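Local coordinates for mandelate racemase/muconate lactonizing enzyme-like protein (Roseovarius sp. TM1035, PDB 3RCY) that probably works as an isomerase of the mandelate racemase/muconate lactonizing enzyme family and binds a magnesium ion in its barrel, at residues G260-T265 and L285-G290. Residues are numbered along the deposited sequence; the frame is centred on the assembly and turned at random.
With MG (magnesium ion), chain I; RIB (alpha-D-ribofuranose), chain M.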
loop_
_atom_site.group_PDB
_atom_site.type_symbol
_atom_site.label_atom_id
_atom_site.label_comp_id
_atom_site.label_asym_id
_atom_site.label_seq_id
_atom_site.Cartn_x
_atom_site.Cartn_y
_atom_site.Cartn_z
ATOM N N GLY A 260 20.504 9.669 -12.639
ATOM C CA GLY A 260 20.004 9.554 -14.003
ATOM C C GLY A 260 21.036 9.337 -15.090
ATOM O O GLY A 260 20.682 8.967 -16.216
ATOM N N GLU A 261 22.312 9.562 -14.779
ATOM C CA GLU A 261 23.329 9.556 -15.832
ATOM C C GLU A 261 23.506 8.202 -16.520
ATOM O O GLU A 261 23.989 8.144 -17.645
ATOM C CB GLU A 261 24.671 10.063 -15.316
ATOM C CG GLU A 261 25.444 9.055 -14.478
ATOM C CD GLU A 261 26.639 9.701 -13.814
ATOM O OE1 GLU A 261 26.422 10.574 -12.938
ATOM O OE2 GLU A 261 27.788 9.357 -14.181
ATOM N N ARG A 262 23.106 7.126 -15.847
ATOM C CA ARG A 262 23.245 5.779 -16.403
ATOM C C ARG A 262 21.900 5.183 -16.811
ATOM O O ARG A 262 21.801 3.992 -17.135
ATOM C CB ARG A 262 23.984 4.882 -15.412
ATOM C CG ARG A 262 25.459 5.278 -15.288
ATOM C CD ARG A 262 26.225 4.317 -14.432
ATOM N NE ARG A 262 26.148 4.666 -13.020
ATOM C CZ ARG A 262 26.621 3.905 -12.038
ATOM N NH1 ARG A 262 27.193 2.733 -12.309
ATOM N NH2 ARG A 262 26.538 4.323 -10.784
ATOM N N LEU A 263 20.870 6.030 -16.806
ATOM C CA LEU A 263 19.514 5.623 -17.177
ATOM C C LEU A 263 19.178 6.085 -18.588
ATOM O O LEU A 263 19.812 7.009 -19.126
ATOM C CB LEU A 263 18.483 6.183 -16.176
ATOM C CG LEU A 263 18.649 5.757 -14.713
ATOM C CD1 LEU A 263 17.433 6.223 -13.874
ATOM C CD2 LEU A 263 18.854 4.233 -14.559
ATOM N N THR A 264 18.174 5.457 -19.192
ATOM C CA THR A 264 17.839 5.803 -20.558
ATOM C C THR A 264 16.357 5.692 -20.879
ATOM O O THR A 264 15.708 4.695 -20.536
ATOM C CB THR A 264 18.683 4.988 -21.576
ATOM O OG1 THR A 264 18.383 5.436 -22.897
ATOM C CG2 THR A 264 18.407 3.490 -21.461
ATOM N N THR A 265 15.868 6.709 -21.594
ATOM C CA THR A 265 14.457 6.887 -22.008
ATOM C C THR A 265 13.514 7.141 -20.839
ATOM O O THR A 265 13.814 6.811 -19.687
ATOM C CB THR A 265 13.847 5.716 -22.857
ATOM O OG1 THR A 265 13.385 4.679 -21.983
ATOM C CG2 THR A 265 14.827 5.151 -23.911
ATOM N N LEU A 285 21.971 13.513 -22.036
ATOM C CA LEU A 285 21.173 13.613 -23.274
ATOM C C LEU A 285 21.718 12.764 -24.423
ATOM O O LEU A 285 20.949 12.268 -25.253
ATOM C CB LEU A 285 21.014 15.072 -23.712
ATOM C CG LEU A 285 19.795 15.807 -23.118
ATOM C CD1 LEU A 285 19.883 15.930 -21.597
ATOM C CD2 LEU A 285 19.647 17.191 -23.734
ATOM N N GLY A 286 23.040 12.597 -24.459
ATOM C CA GLY A 286 23.699 11.730 -25.451
ATOM C C GLY A 286 23.498 10.244 -25.194
ATOM O O GLY A 286 23.881 9.409 -26.013
ATOM N N ARG A 287 22.908 9.919 -24.049
ATOM C CA ARG A 287 22.585 8.541 -23.704
ATOM C C ARG A 287 21.085 8.290 -23.648
ATOM O O ARG A 287 20.602 7.249 -24.097
ATOM C CB ARG A 287 23.198 8.177 -22.339
ATOM C CG ARG A 287 22.554 6.945 -21.684
ATOM C CD ARG A 287 23.336 6.489 -20.474
ATOM N NE ARG A 287 24.488 5.666 -20.847
ATOM C CZ ARG A 287 25.604 5.578 -20.132
ATOM N NH1 ARG A 287 25.744 6.288 -19.018
ATOM N NH2 ARG A 287 26.586 4.784 -20.534
ATOM N N ALA A 288 20.352 9.247 -23.085
ATOM C CA ALA A 288 19.011 8.977 -22.579
ATOM C C ALA A 288 17.898 9.037 -23.610
ATOM O O ALA A 288 16.736 8.814 -23.269
ATOM C CB ALA A 288 18.694 9.892 -21.371
ATOM N N GLY A 289 18.244 9.345 -24.857
ATOM C CA GLY A 289 17.254 9.398 -25.932
ATOM C C GLY A 289 17.205 10.720 -26.677
ATOM O O GLY A 289 16.391 10.888 -27.590
ATOM N N GLY A 290 18.056 11.657 -26.274
ATOM C CA GLY A 290 18.149 12.972 -26.903
ATOM C C GLY A 290 17.263 14.047 -26.289
ATOM O O GLY A 290 16.648 13.844 -25.237
HETATM MG MG MG I . 27.711 11.540 -11.479
HETATM O O5 RIB M . 16.507 -3.267 -13.931
HETATM C C5 RIB M . 15.513 -2.242 -13.824
HETATM C C4 RIB M . 16.002 -1.033 -14.600
HETATM O O4 RIB M . 15.479 0.165 -14.031
HETATM C C3 RIB M . 17.507 -0.900 -14.517
HETATM O O3 RIB M . 18.104 -1.432 -15.686
HETATM C C2 RIB M . 17.771 0.577 -14.472
HETATM O O2 RIB M . 18.129 1.037 -15.772
HETATM C C1 RIB M . 16.460 1.207 -14.053
HETATM O O1 RIB M . 16.602 1.805 -12.758
HETATM O O HOH W 1 29.322 10.177 -12.395
HETATM O O HOH W 2 20.764 4.639 -23.984
HETATM O O HOH W 3 28.955 12.141 -9.727
HETATM O O HOH W 4 28.620 13.321 -12.702
HETATM O O HOH W 5 27.548 9.532 -10.324
#
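Thr264 and Ala288 bring their CA atoms to 3.9 Å where the loop after strand 257-259 meets the short, weakly bonded helix after strand 280-281, these strands being parallel neighbours in the enolase-type barrel, and Thr265 N donates to Ala288 O (2.8 Å). The loop starts as a type I turn from Gly260 to Leu263, and Thr265, whose OG1 bonds to Thr264 O, takes the N-cap position of helix 266-274. Across the junction lies Arg287. Its CG stands anti to the backbone N (chi1 161°) and the chain bends at chi3, which carries CD past Leu263 O and sets NH1 against the turn. NH1 gives a fairly straight bond to Glu261 O (2.9 Å, 161° at the hydrogen), with the oxygen in the guanidinium plane, at its edge. Arg262 runs alongside, pointing the same way, its CG 3.9 Å from Arg287 NH1; its own guanidinium forms a salt bridge with Glu236 and a cation-pi contact with Phe83 of a second subunit. An alanine in place of Arg287 would probably leave Glu261 O without this donor and the turn behind the metal ligand freer to shift. From that turn Glu261 CB points away from the helix, and OE1 binds magnesium (2.2 Å), Glu235 being the other protein ligand. Further along the loop, Leu263 CD2 approaches O2 of the bound ribofuranose at 3.5 Å. Beside Thr264, a water accepts from OG1 (2.7 Å) and donates to Arg287 O (2.6 Å), linking the threonine hydroxyl to the helix backbone.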